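Long-range contacts in putative 2OG-Fe(II) oxygenase family protein (Caulobacter crescentus CB15, PDB 3OOX), which probably acts as an iron(II)-dependent 2-oxoglutarate oxygenase that may form ethylene and oxidise L-arginine: residues D94-W99 / R172-P177; G189-I194 / T246-V251; F35-D40 / C226-I231; N195-L200 / D233-L238. All blocks are in the same frame, centred on the assembly; numbering follows the deposited sequence.

Interaction 1. Residues D94-W99 / R172-P177; sequences DLKEFW and RLLHYP
K96 lays its aliphatic stem over one face of the Y176 ring: K96 CB stands 3.8 Å from the Y176 ring centroid and 18° off the normal, a CH-pi contact, while CD reaches the hydroxyl end of the same ring. The K96 amine forms a salt bridge with D94, NZ to OD2 2.7 Å, meeting the carboxylate from above its plane. The other carboxylate oxygen, D94 OD1, and Y176 OH are joined by one water. L174 repeats the theme on F98, its CD1 3.8 Å from the F98 ring centroid over a face. R172 comes alongside at that ring's edge, its guanidinium turned 83° to the ring; its NE is hydrogen-bonded to H100. The opposite side of the sheet carries E97 and H175. E97 CG lies between the backbone N and the carbonyl carbon (chi1 56°), which brings OE2 to H175. H175 ND1 donates to E97 OE2 over 2.6 Å, in the histidine ring plane and onto the anti lone pair, and K66 and Y79 hold OE1, so this buried carboxylate is gripped on both oxygens. Among the backbone bonds, W99 N meets L173 O at 2.8 Å. Strand 97-101 lies between strands 78-80 and 170-176 in the large sheet; strand 262-269 flanks the latter's other side, stacking Y263 on H175, and helix 45-59 packs against E97 and L173.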
loop_
_atom_site.group_PDB
_atom_site.type_symbol
_atom_site.label_atom_id
_atom_site.label_comp_id
_atom_site.label_asym_id
_atom_site.label_seq_id
_atom_site.Cartn_x
_atom_site.Cartn_y
_atom_site.Cartn_z
ATOM N N ASP A 94 -11.793 -15.391 10.271
ATOM C CA ASP A 94 -11.212 -14.248 9.571
ATOM C C ASP A 94 -10.201 -14.885 8.644
ATOM O O ASP A 94 -9.006 -14.960 8.942
ATOM C CB ASP A 94 -10.528 -13.259 10.522
ATOM C CG ASP A 94 -9.904 -12.062 9.770
ATOM O OD1 ASP A 94 -10.346 -11.749 8.631
ATOM O OD2 ASP A 94 -8.963 -11.450 10.321
ATOM N N LEU A 95 -10.718 -15.393 7.537
ATOM C CA LEU A 95 -9.943 -16.223 6.622
ATOM C C LEU A 95 -9.444 -15.417 5.441
ATOM O O LEU A 95 -10.222 -14.964 4.583
ATOM C CB LEU A 95 -10.767 -17.399 6.114
ATOM C CG LEU A 95 -11.168 -18.368 7.220
ATOM C CD1 LEU A 95 -12.170 -19.404 6.677
ATOM C CD2 LEU A 95 -9.963 -19.062 7.845
ATOM N N LYS A 96 -8.124 -15.227 5.406
ATOM C CA LYS A 96 -7.488 -14.549 4.300
ATOM C C LYS A 96 -6.090 -15.149 4.144
ATOM O O LYS A 96 -5.473 -15.598 5.128
ATOM C CB LYS A 96 -7.466 -13.059 4.562
ATOM C CG LYS A 96 -6.608 -12.661 5.758
ATOM C CD LYS A 96 -7.053 -11.380 6.414
ATOM C CE LYS A 96 -6.258 -11.095 7.696
ATOM N NZ LYS A 96 -6.756 -11.810 8.899
ATOM N N GLU A 97 -5.611 -15.174 2.910
ATOM C CA GLU A 97 -4.308 -15.722 2.603
ATOM C C GLU A 97 -3.542 -14.700 1.773
ATOM O O GLU A 97 -4.139 -13.883 1.073
ATOM C CB GLU A 97 -4.424 -17.074 1.887
ATOM C CG GLU A 97 -5.260 -17.052 0.607
ATOM C CD GLU A 97 -5.414 -18.406 -0.038
ATOM O OE1 GLU A 97 -4.584 -19.302 0.235
ATOM O OE2 GLU A 97 -6.369 -18.543 -0.835
ATOM N N PHE A 98 -2.216 -14.714 1.875
ATOM C CA PHE A 98 -1.352 -13.679 1.321
ATOM C C PHE A 98 -0.231 -14.265 0.465
ATOM O O PHE A 98 0.267 -15.342 0.764
ATOM C CB PHE A 98 -0.591 -12.934 2.437
ATOM C CG PHE A 98 -1.474 -12.201 3.458
ATOM C CD1 PHE A 98 -2.097 -12.882 4.493
ATOM C CD2 PHE A 98 -1.558 -10.828 3.446
ATOM C CE1 PHE A 98 -2.834 -12.214 5.430
ATOM C CE2 PHE A 98 -2.302 -10.129 4.395
ATOM C CZ PHE A 98 -2.953 -10.822 5.367
ATOM N N TRP A 99 0.219 -13.461 -0.491
ATOM C CA TRP A 99 1.518 -13.629 -1.137
ATOM C C TRP A 99 2.232 -12.282 -1.063
ATOM O O TRP A 99 1.636 -11.259 -1.393
ATOM C CB TRP A 99 1.375 -14.023 -2.617
ATOM C CG TRP A 99 2.721 -14.252 -3.241
ATOM C CD1 TRP A 99 3.542 -13.314 -3.812
ATOM C CD2 TRP A 99 3.416 -15.501 -3.320
ATOM N NE1 TRP A 99 4.707 -13.903 -4.249
ATOM C CE2 TRP A 99 4.653 -15.245 -3.950
ATOM C CE3 TRP A 99 3.106 -16.819 -2.949
ATOM C CZ2 TRP A 99 5.584 -16.272 -4.203
ATOM C CZ3 TRP A 99 4.049 -17.842 -3.195
ATOM C CH2 TRP A 99 5.262 -17.551 -3.822
ATOM N N ARG A 172 1.598 -6.909 -2.213
ATOM C CA ARG A 172 0.869 -7.930 -1.502
ATOM C C ARG A 172 -0.278 -8.377 -2.401
ATOM O O ARG A 172 -1.016 -7.567 -2.945
ATOM C CB ARG A 172 0.268 -7.341 -0.228
ATOM C CG ARG A 172 -0.728 -8.279 0.519
ATOM C CD ARG A 172 -1.279 -7.581 1.759
ATOM N NE ARG A 172 -0.281 -7.478 2.808
ATOM C CZ ARG A 172 -0.439 -6.757 3.912
ATOM N NH1 ARG A 172 -1.559 -6.064 4.117
ATOM N NH2 ARG A 172 0.535 -6.731 4.793
ATOM N N LEU A 173 -0.425 -9.692 -2.513
ATOM C CA LEU A 173 -1.590 -10.313 -3.145
ATOM C C LEU A 173 -2.406 -10.931 -1.999
ATOM O O LEU A 173 -1.882 -11.696 -1.191
ATOM C CB LEU A 173 -1.156 -11.387 -4.143
ATOM C CG LEU A 173 -0.000 -11.020 -5.080
ATOM C CD1 LEU A 173 0.387 -12.259 -5.936
ATOM C CD2 LEU A 173 -0.336 -9.813 -5.971
ATOM N N LEU A 174 -3.685 -10.567 -1.907
ATOM C CA LEU A 174 -4.541 -10.931 -0.776
ATOM C C LEU A 174 -5.828 -11.555 -1.308
ATOM O O LEU A 174 -6.438 -11.015 -2.223
ATOM C CB LEU A 174 -4.879 -9.679 0.047
ATOM C CG LEU A 174 -5.780 -9.712 1.272
ATOM C CD1 LEU A 174 -5.273 -10.706 2.293
ATOM C CD2 LEU A 174 -5.903 -8.277 1.848
ATOM N N HIS A 175 -6.238 -12.680 -0.723
ATOM C CA HIS A 175 -7.461 -13.356 -1.091
ATOM C C HIS A 175 -8.289 -13.664 0.133
ATOM O O HIS A 175 -7.789 -14.319 1.077
ATOM C CB HIS A 175 -7.120 -14.666 -1.808
ATOM C CG HIS A 175 -8.287 -15.586 -2.041
ATOM N ND1 HIS A 175 -8.213 -16.933 -1.772
ATOM C CD2 HIS A 175 -9.530 -15.375 -2.552
ATOM C CE1 HIS A 175 -9.363 -17.509 -2.089
ATOM N NE2 HIS A 175 -10.185 -16.583 -2.545
ATOM N N TYR A 176 -9.550 -13.212 0.104
ATOM C CA TYR A 176 -10.573 -13.624 1.056
ATOM C C TYR A 176 -11.532 -14.605 0.373
ATOM O O TYR A 176 -12.294 -14.181 -0.509
ATOM C CB TYR A 176 -11.404 -12.426 1.520
ATOM C CG TYR A 176 -10.726 -11.510 2.498
ATOM C CD1 TYR A 176 -9.951 -10.457 2.058
ATOM C CD2 TYR A 176 -10.901 -11.689 3.879
ATOM C CE1 TYR A 176 -9.325 -9.586 2.980
ATOM C CE2 TYR A 176 -10.293 -10.850 4.791
ATOM C CZ TYR A 176 -9.522 -9.793 4.335
ATOM O OH TYR A 176 -8.913 -8.974 5.265
ATOM N N PRO A 177 -11.470 -15.901 0.749
ATOM C CA PRO A 177 -12.432 -16.847 0.184
ATOM C C PRO A 177 -13.826 -16.550 0.672
ATOM O O PRO A 177 -13.995 -16.007 1.768
ATOM C CB PRO A 177 -11.958 -18.198 0.709
ATOM C CG PRO A 177 -11.196 -17.883 1.935
ATOM C CD PRO A 177 -10.513 -16.572 1.646
HETATM O O HOH W 1 -9.145 -9.432 7.909
HETATM O O HOH W 2 -12.939 -15.023 4.004
#

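Interaction 2. Residues G189-I194 / T246-V251; sequences GAHGDI and TVHRVV. With EDO (1,2-ethanediol), chain C.
H191 and H248 are joined through their backbones as an antiparallel hydrogen-bonded pair, H191 N to H248 O 3.0 Å and H248 N to H191 O 2.9 Å, in the smaller sheet of the double-stranded beta-helix. Together with D193 they match the HxD...H facial triad by which this family holds iron(II), so they probably form the metal site. Each imidazole donates from ND1 near its ring plane: H191 to G192 O, from above the carbonyl plane, and H248 to T246 O. H248 CG lies between the backbone N and the carbonyl carbon (chi1 51°), turning the ring toward H191. These features help set the NE2 atoms of H191 and H248 3.3 Å apart without a hydrogen bond, consistent with ligands converging on one metal; the rings are inclined at 61°. A water bridges H248 NE2, at 2.9 Å, and D193 OD2, at 2.7 Å; T198 also holds OD2. H191 NE2 is hydrogen-bonded to a 1,2-ethanediol, probably from the crystallisation liquor. Outward from the site, R249 extends away to a salt bridge with E209, and W217 packs on A190 and V247. Between the strands, A190 CB meets V247 CG1 at 3.8 Å.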
loop_
_atom_site.group_PDB
_atom_site.type_symbol
_atom_site.label_atom_id
_atom_site.label_comp_id
_atom_site.label_asym_id
_atom_site.label_seq_id
_atom_site.Cartn_x
_atom_site.Cartn_y
_atom_site.Cartn_z
ATOM N N GLY A 189 -9.471 -5.016 9.954
ATOM C CA GLY A 189 -9.512 -4.226 11.175
ATOM C C GLY A 189 -8.754 -2.923 11.018
ATOM O O GLY A 189 -7.812 -2.814 10.208
ATOM N N ALA A 190 -9.150 -1.935 11.809
ATOM C CA ALA A 190 -8.622 -0.598 11.676
ATOM C C ALA A 190 -7.095 -0.585 11.875
ATOM O O ALA A 190 -6.567 -1.176 12.819
ATOM C CB ALA A 190 -9.300 0.343 12.665
ATOM N N HIS A 191 -6.393 0.114 10.993
ATOM C CA HIS A 191 -4.937 0.217 11.069
ATOM C C HIS A 191 -4.450 1.405 10.249
ATOM O O HIS A 191 -5.181 1.950 9.419
ATOM C CB HIS A 191 -4.270 -1.064 10.504
ATOM C CG HIS A 191 -4.359 -1.163 9.022
ATOM N ND1 HIS A 191 -3.333 -0.757 8.196
ATOM C CD2 HIS A 191 -5.387 -1.513 8.209
ATOM C CE1 HIS A 191 -3.715 -0.885 6.933
ATOM N NE2 HIS A 191 -4.955 -1.351 6.913
ATOM N N GLY A 192 -3.191 1.779 10.473
ATOM C CA GLY A 192 -2.478 2.716 9.610
ATOM C C GLY A 192 -1.320 1.964 8.953
ATOM O O GLY A 192 -0.955 0.846 9.373
ATOM N N ASP A 193 -0.745 2.558 7.922
ATOM C CA ASP A 193 0.376 1.970 7.224
ATOM C C ASP A 193 1.670 2.638 7.674
ATOM O O ASP A 193 1.674 3.845 7.947
ATOM C CB ASP A 193 0.213 2.214 5.712
ATOM C CG ASP A 193 -0.814 1.301 5.061
ATOM O OD1 ASP A 193 -1.276 0.341 5.728
ATOM O OD2 ASP A 193 -1.152 1.551 3.878
ATOM N N ILE A 194 2.739 1.848 7.725
ATOM C CA ILE A 194 4.029 2.300 8.269
ATOM C C ILE A 194 4.993 2.848 7.240
ATOM O O ILE A 194 6.020 3.458 7.623
ATOM C CB ILE A 194 4.679 1.249 9.167
ATOM C CG1 ILE A 194 5.137 0.040 8.393
ATOM C CG2 ILE A 194 3.727 0.828 10.291
ATOM C CD1 ILE A 194 5.768 -1.039 9.319
ATOM N N THR A 246 -3.258 8.114 8.118
ATOM C CA THR A 246 -4.548 7.965 8.768
ATOM C C THR A 246 -4.996 6.503 8.893
ATOM O O THR A 246 -4.519 5.596 8.188
ATOM C CB THR A 246 -5.587 8.844 8.050
ATOM O OG1 THR A 246 -5.658 8.474 6.683
ATOM C CG2 THR A 246 -5.135 10.293 8.146
ATOM N N VAL A 247 -5.928 6.302 9.815
ATOM C CA VAL A 247 -6.457 5.001 10.159
ATOM C C VAL A 247 -7.574 4.658 9.193
ATOM O O VAL A 247 -8.429 5.508 8.859
ATOM C CB VAL A 247 -6.969 5.017 11.616
ATOM C CG1 VAL A 247 -7.745 3.741 11.933
ATOM C CG2 VAL A 247 -5.784 5.196 12.566
ATOM N N HIS A 248 -7.525 3.432 8.688
ATOM C CA HIS A 248 -8.535 2.958 7.765
ATOM C C HIS A 248 -8.918 1.508 8.028
ATOM O O HIS A 248 -8.238 0.789 8.748
ATOM C CB HIS A 248 -8.047 3.156 6.316
ATOM C CG HIS A 248 -6.684 2.625 6.025
ATOM N ND1 HIS A 248 -5.523 3.289 6.378
ATOM C CD2 HIS A 248 -6.292 1.534 5.333
ATOM C CE1 HIS A 248 -4.479 2.600 5.953
ATOM N NE2 HIS A 248 -4.915 1.549 5.289
ATOM N N ARG A 249 -10.026 1.081 7.442
ATOM C CA ARG A 249 -10.544 -0.256 7.631
ATOM C C ARG A 249 -11.290 -0.658 6.392
ATOM O O ARG A 249 -11.593 0.177 5.560
ATOM C CB ARG A 249 -11.493 -0.313 8.826
ATOM C CG ARG A 249 -12.817 0.417 8.623
ATOM C CD ARG A 249 -13.664 0.347 9.871
ATOM N NE ARG A 249 -14.975 0.949 9.646
ATOM C CZ ARG A 249 -15.983 0.908 10.511
ATOM N NH1 ARG A 249 -15.824 0.316 11.694
ATOM N NH2 ARG A 249 -17.144 1.475 10.198
ATOM N N VAL A 250 -11.618 -1.938 6.309
ATOM C CA VAL A 250 -12.498 -2.452 5.293
ATOM C C VAL A 250 -13.656 -3.160 5.961
ATOM O O VAL A 250 -13.450 -4.098 6.752
ATOM C CB VAL A 250 -11.772 -3.426 4.369
ATOM C CG1 VAL A 250 -12.742 -3.927 3.320
ATOM C CG2 VAL A 250 -10.554 -2.740 3.720
ATOM N N VAL A 251 -14.866 -2.699 5.673
ATOM C CA VAL A 251 -16.066 -3.320 6.261
ATOM C C VAL A 251 -16.481 -4.537 5.429
ATOM O O VAL A 251 -16.098 -4.664 4.265
ATOM C CB VAL A 251 -17.201 -2.296 6.426
ATOM C CG1 VAL A 251 -16.721 -1.154 7.285
ATOM C CG2 VAL A 251 -17.692 -1.784 5.079
HETATM C C1 EDO C . -6.898 -1.260 3.341
HETATM O O1 EDO C . -6.408 -2.303 4.190
HETATM C C2 EDO C . -7.129 -1.740 1.913
HETATM O O2 EDO C . -5.903 -2.171 1.295
HETATM O O HOH W 3 -2.025 4.978 6.965
HETATM O O HOH W 4 -3.407 0.138 3.218
#

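Interaction 3. Residues F35-D40 / C226-I231; sequences FAVLSD and CLVINI
F35 lies flat over N230, whose CB stands above the centre of the ring, 3.4 Å from its centroid and only 9° off the normal, while V228 CG1 touches the ring edge at F35 CD2, 3.6 Å away. F35 CG is trans to the carbonyl carbon (chi1 -87°), which swings the ring across to N230. The two strands are antiparallel neighbours in the large sheet of the double-stranded beta-helix. Backbone bonds pair A36 with I229 and L38 with L227; the straightest, I229 N to A36 O, measures 2.8 Å at 175°. On the face of A36 and L38, L38 CB meets I229 CD1, and helices 19-33 and 127-152 cover this buried layer. On the other face, F35 is also T-shaped against H248, and N230 ND2 reaches D193 OD2, so both residues stand behind the presumed iron ligands. With an alanine in place of F35, the N230 methylene would probably be left without its aromatic cover and the H248 ring freer to tilt. At the far end, S39 CB rests 3.7 Å from C226 SG.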
loop_
_atom_site.group_PDB
_atom_site.type_symbol
_atom_site.label_atom_id
_atom_site.label_comp_id
_atom_site.label_asym_id
_atom_site.label_seq_id
_atom_site.Cartn_x
_atom_site.Cartn_y
_atom_site.Cartn_z
ATOM N N PHE A 35 -5.450 10.487 2.331
ATOM C CA PHE A 35 -5.861 9.636 1.205
ATOM C C PHE A 35 -6.149 10.510 -0.007
ATOM O O PHE A 35 -6.617 11.635 0.149
ATOM C CB PHE A 35 -7.144 8.849 1.516
ATOM C CG PHE A 35 -6.919 7.519 2.213
ATOM C CD1 PHE A 35 -6.691 7.469 3.582
ATOM C CD2 PHE A 35 -6.939 6.327 1.513
ATOM C CE1 PHE A 35 -6.477 6.283 4.217
ATOM C CE2 PHE A 35 -6.764 5.125 2.161
ATOM C CZ PHE A 35 -6.538 5.113 3.529
ATOM N N ALA A 36 -5.951 9.942 -1.197
ATOM C CA ALA A 36 -6.390 10.550 -2.450
ATOM C C ALA A 36 -6.865 9.455 -3.379
ATOM O O ALA A 36 -6.466 8.295 -3.246
ATOM C CB ALA A 36 -5.259 11.339 -3.085
ATOM N N VAL A 37 -7.718 9.834 -4.329
ATOM C CA VAL A 37 -8.219 8.916 -5.331
ATOM C C VAL A 37 -7.770 9.442 -6.676
ATOM O O VAL A 37 -8.041 10.612 -6.997
ATOM C CB VAL A 37 -9.763 8.794 -5.310
ATOM C CG1 VAL A 37 -10.248 7.835 -6.425
ATOM C CG2 VAL A 37 -10.240 8.334 -3.899
ATOM N N LEU A 38 -7.102 8.580 -7.432
ATOM C CA LEU A 38 -6.494 8.913 -8.729
ATOM C C LEU A 38 -7.216 8.138 -9.827
ATOM O O LEU A 38 -7.218 6.913 -9.841
ATOM C CB LEU A 38 -5.008 8.561 -8.721
ATOM C CG LEU A 38 -4.231 8.876 -9.994
ATOM C CD1 LEU A 38 -4.082 10.357 -10.067
ATOM C CD2 LEU A 38 -2.855 8.238 -9.939
ATOM N N SER A 39 -7.856 8.867 -10.748
ATOM C CA SER A 39 -8.577 8.259 -11.870
ATOM C C SER A 39 -7.745 8.370 -13.156
ATOM O O SER A 39 -6.709 9.047 -13.175
ATOM C CB SER A 39 -9.911 8.961 -12.031
ATOM O OG SER A 39 -9.718 10.334 -12.301
ATOM N N ASP A 40 -8.166 7.646 -14.191
ATOM C CA ASP A 40 -7.579 7.745 -15.534
ATOM C C ASP A 40 -6.075 7.424 -15.538
ATOM O O ASP A 40 -5.290 8.126 -16.180
ATOM C CB ASP A 40 -7.819 9.132 -16.142
ATOM C CG ASP A 40 -9.273 9.502 -16.239
ATOM O OD1 ASP A 40 -10.116 8.604 -16.494
ATOM O OD2 ASP A 40 -9.572 10.707 -16.072
ATOM N N CYS A 226 -9.388 3.104 -10.951
ATOM C CA CYS A 226 -8.713 4.102 -10.128
ATOM C C CYS A 226 -7.690 3.454 -9.186
ATOM O O CYS A 226 -7.671 2.246 -8.987
ATOM C CB CYS A 226 -9.698 4.917 -9.260
ATOM S SG CYS A 226 -10.914 5.953 -10.108
ATOM N N LEU A 227 -6.822 4.304 -8.644
ATOM C CA LEU A 227 -5.939 3.958 -7.548
ATOM C C LEU A 227 -6.337 4.785 -6.336
ATOM O O LEU A 227 -6.492 6.001 -6.423
ATOM C CB LEU A 227 -4.473 4.274 -7.900
ATOM C CG LEU A 227 -3.778 3.281 -8.826
ATOM C CD1 LEU A 227 -2.589 3.946 -9.524
ATOM C CD2 LEU A 227 -3.304 2.039 -8.062
ATOM N N VAL A 228 -6.512 4.109 -5.202
ATOM C CA VAL A 228 -6.698 4.804 -3.936
ATOM C C VAL A 228 -5.307 4.826 -3.280
ATOM O O VAL A 228 -4.653 3.805 -3.158
ATOM C CB VAL A 228 -7.675 4.080 -3.005
ATOM C CG1 VAL A 228 -7.729 4.804 -1.646
ATOM C CG2 VAL A 228 -9.076 4.004 -3.644
ATOM N N ILE A 229 -4.849 6.007 -2.913
ATOM C CA ILE A 229 -3.495 6.168 -2.407
ATOM C C ILE A 229 -3.536 6.769 -1.017
ATOM O O ILE A 229 -4.307 7.689 -0.774
ATOM C CB ILE A 229 -2.672 7.073 -3.316
ATOM C CG1 ILE A 229 -2.727 6.536 -4.757
ATOM C CG2 ILE A 229 -1.197 7.152 -2.803
ATOM C CD1 ILE A 229 -2.545 7.575 -5.821
ATOM N N ASN A 230 -2.721 6.246 -0.109
ATOM C CA ASN A 230 -2.624 6.823 1.264
ATOM C C ASN A 230 -1.199 7.062 1.710
ATOM O O ASN A 230 -0.261 6.338 1.324
ATOM C CB ASN A 230 -3.380 5.997 2.324
ATOM C CG ASN A 230 -2.833 4.605 2.509
ATOM O OD1 ASN A 230 -2.993 3.757 1.627
ATOM N ND2 ASN A 230 -2.176 4.347 3.662
ATOM N N ILE A 231 -1.063 8.089 2.544
ATOM C CA ILE A 231 0.180 8.448 3.205
ATOM C C ILE A 231 0.479 7.407 4.294
ATOM O O ILE A 231 -0.437 7.018 5.030
ATOM C CB ILE A 231 0.034 9.825 3.902
ATOM C CG1 ILE A 231 -0.419 10.892 2.881
ATOM C CG2 ILE A 231 1.341 10.213 4.680
ATOM C CD1 ILE A 231 0.572 11.163 1.758
#

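Interaction 4. Residues N195-L200 / D233-L238; sequences NTITLL and DMLERL. With EDO (1,2-ethanediol), chain G.
L235 reaches I197 because its CG is trans to the amide nitrogen (chi1 -179°), which carries CD2 alongside the isoleucine until it lies 3.8 Å from I197 CG2, the two side chains pointing the same way. On the isoleucine, CG2 is trans to the carbonyl carbon, turning that methyl to the helix. L235 CB also sits 3.4 Å from T196 O. The first turn of helix 233-238 is pinned by its backbone: M234 N donates to N195 O over 3.0 Å, a bent bond (138°) arriving from above the carbonyl plane. The M234 selenium lies near T196 OG1, but this selenomethionine was deposited in two conformers, so that contact is doubtful. The N195 amide is engaged on the strand side, ND2 donating to T198 OG1 at 2.9 Å in the amide plane and also to L269 O. T196 and I197 both face L269, a classic beta bulge at the strand's start. At the helix surface, R237 grips a 1,2-ethanediol, probably from the crystallisation liquor, with two N-H groups, NH1 to O2 2.9 Å and NH2 to O1 2.8 Å; a methionine in its place would leave both hydroxyls without these donors, and the diol would probably bind less firmly despite Q304. Chemically, the join combines one imperfect backbone bond with a small buried apolar contact, tying the bulged strand to the helix start.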
loop_
_atom_site.group_PDB
_atom_site.type_symbol
_atom_site.label_atom_id
_atom_site.label_comp_id
_atom_site.label_asym_id
_atom_site.label_seq_id
_atom_site.Cartn_x
_atom_site.Cartn_y
_atom_site.Cartn_z
ATOM N N ASN A 195 4.646 2.734 5.960
ATOM C CA ASN A 195 5.552 2.957 4.845
ATOM C C ASN A 195 5.445 4.384 4.314
ATOM O O ASN A 195 5.090 5.298 5.053
ATOM C CB ASN A 195 5.327 1.861 3.783
ATOM C CG ASN A 195 3.861 1.715 3.374
ATOM O OD1 ASN A 195 3.039 1.231 4.179
ATOM N ND2 ASN A 195 3.523 2.099 2.118
ATOM N N THR A 196 5.779 4.611 3.057
ATOM C CA THR A 196 5.797 5.965 2.493
ATOM C C THR A 196 4.436 6.348 1.906
ATOM O O THR A 196 3.760 7.242 2.424
ATOM C CB THR A 196 6.937 6.087 1.477
ATOM O OG1 THR A 196 8.176 5.779 2.150
ATOM C CG2 THR A 196 6.970 7.496 0.785
ATOM N N ILE A 197 4.036 5.660 0.847
ATOM C CA ILE A 197 2.654 5.688 0.380
ATOM C C ILE A 197 2.233 4.282 -0.023
ATOM O O ILE A 197 3.071 3.457 -0.382
ATOM C CB ILE A 197 2.406 6.634 -0.820
ATOM C CG1 ILE A 197 3.357 6.323 -1.988
ATOM C CG2 ILE A 197 2.569 8.106 -0.365
ATOM C CD1 ILE A 197 3.012 7.123 -3.294
ATOM N N THR A 198 0.921 4.014 0.019
ATOM C CA THR A 198 0.363 2.735 -0.424
ATOM C C THR A 198 -0.624 3.007 -1.572
ATOM O O THR A 198 -1.434 3.980 -1.544
ATOM C CB THR A 198 -0.347 2.036 0.755
ATOM O OG1 THR A 198 0.630 1.850 1.774
ATOM C CG2 THR A 198 -0.946 0.684 0.365
ATOM N N LEU A 199 -0.533 2.184 -2.635
ATOM C CA LEU A 199 -1.326 2.322 -3.833
ATOM C C LEU A 199 -2.238 1.111 -4.017
ATOM O O LEU A 199 -1.745 -0.015 -4.106
ATOM C CB LEU A 199 -0.420 2.497 -5.057
ATOM C CG LEU A 199 0.425 3.759 -5.056
ATOM C CD1 LEU A 199 1.839 3.442 -4.588
ATOM C CD2 LEU A 199 0.418 4.452 -6.437
ATOM N N LEU A 200 -3.550 1.346 -4.082
ATOM C CA LEU A 200 -4.546 0.270 -4.126
ATOM C C LEU A 200 -5.440 0.350 -5.342
ATOM O O LEU A 200 -6.268 1.255 -5.469
ATOM C CB LEU A 200 -5.433 0.343 -2.882
ATOM C CG LEU A 200 -6.496 -0.730 -2.722
ATOM C CD1 LEU A 200 -5.913 -2.110 -2.507
ATOM C CD2 LEU A 200 -7.427 -0.321 -1.581
ATOM N N ASP A 233 3.366 6.130 7.587
ATOM C CA ASP A 233 4.018 6.766 8.701
ATOM C C ASP A 233 5.393 7.347 8.325
ATOM O O ASP A 233 5.775 8.351 8.943
ATOM C CB ASP A 233 4.228 5.781 9.847
ATOM C CG ASP A 233 2.941 5.378 10.531
ATOM O OD1 ASP A 233 1.872 5.993 10.292
ATOM O OD2 ASP A 233 3.009 4.425 11.322
HETATM N N MSE A 234 6.141 6.740 7.406
HETATM C CA MSE A 234 7.461 7.283 7.039
HETATM C C MSE A 234 7.322 8.685 6.468
HETATM O O MSE A 234 8.113 9.583 6.796
HETATM C CB MSE A 234 8.176 6.390 6.011
HETATM C CG MSE A 234 8.724 5.105 6.549
HETATM SE SE MSE A 234 9.387 3.942 5.125
HETATM C CE MSE A 234 10.001 2.465 6.183
ATOM N N LEU A 235 6.324 8.898 5.603
ATOM C CA LEU A 235 6.149 10.189 4.966
ATOM C C LEU A 235 5.529 11.167 5.951
ATOM O O LEU A 235 5.871 12.366 5.964
ATOM C CB LEU A 235 5.302 10.022 3.710
ATOM C CG LEU A 235 4.998 11.249 2.871
ATOM C CD1 LEU A 235 6.266 12.040 2.518
ATOM C CD2 LEU A 235 4.263 10.860 1.572
ATOM N N GLU A 236 4.610 10.688 6.799
ATOM C CA GLU A 236 4.071 11.519 7.880
ATOM C C GLU A 236 5.222 12.074 8.719
ATOM O O GLU A 236 5.257 13.297 9.005
ATOM C CB GLU A 236 3.084 10.726 8.757
ATOM C CG GLU A 236 2.526 11.513 9.942
ATOM C CD GLU A 236 1.647 10.655 10.821
ATOM O OE1 GLU A 236 2.181 9.706 11.418
ATOM O OE2 GLU A 236 0.439 10.933 10.873
ATOM N N ARG A 237 6.183 11.218 9.075
ATOM C CA ARG A 237 7.291 11.657 9.928
ATOM C C ARG A 237 8.187 12.662 9.198
ATOM O O ARG A 237 8.556 13.712 9.769
ATOM C CB ARG A 237 8.092 10.462 10.419
ATOM C CG ARG A 237 9.339 10.838 11.203
ATOM C CD ARG A 237 9.880 9.680 11.994
ATOM N NE ARG A 237 11.145 10.064 12.624
ATOM C CZ ARG A 237 11.623 9.564 13.754
ATOM N NH1 ARG A 237 10.949 8.649 14.459
ATOM N NH2 ARG A 237 12.815 9.988 14.212
ATOM N N LEU A 238 8.492 12.381 7.933
ATOM C CA LEU A 238 9.315 13.301 7.143
ATOM C C LEU A 238 8.723 14.705 7.104
ATOM O O LEU A 238 9.464 15.694 7.179
ATOM C CB LEU A 238 9.508 12.748 5.737
ATOM C CG LEU A 238 10.290 13.634 4.757
ATOM C CD1 LEU A 238 11.745 13.800 5.226
ATOM C CD2 LEU A 238 10.227 13.043 3.333
HETATM C C1 EDO G . 13.670 8.510 17.786
HETATM O O1 EDO G . 13.985 9.215 16.579
HETATM C C2 EDO G . 12.222 8.031 17.762
HETATM O O2 EDO G . 11.996 7.123 16.675
#

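Interactions 2, 3 and 4 meet at D193, a probable iron ligand. Its OD2 lies 3.0 Å from N230 ND2 of interaction 3 and 2.8 Å from T198 OG1 of interaction 4, while its backbone O receives D233 N at 2.9 Å. Interactions 3 and 4 also share the large sheet, where V228 O and L200 N are 2.8 Å apart. Interaction 1 touches none of the others: its centre is about 16 Å from that of interaction 2, and their nearest atoms are about 6 Å apart. It reaches the same sheet as interactions 3 and 4, but their centres lie about 22 Å away. Interactions 2 and 3 interleave along the chain, whereas interaction 4 nests within interaction 2.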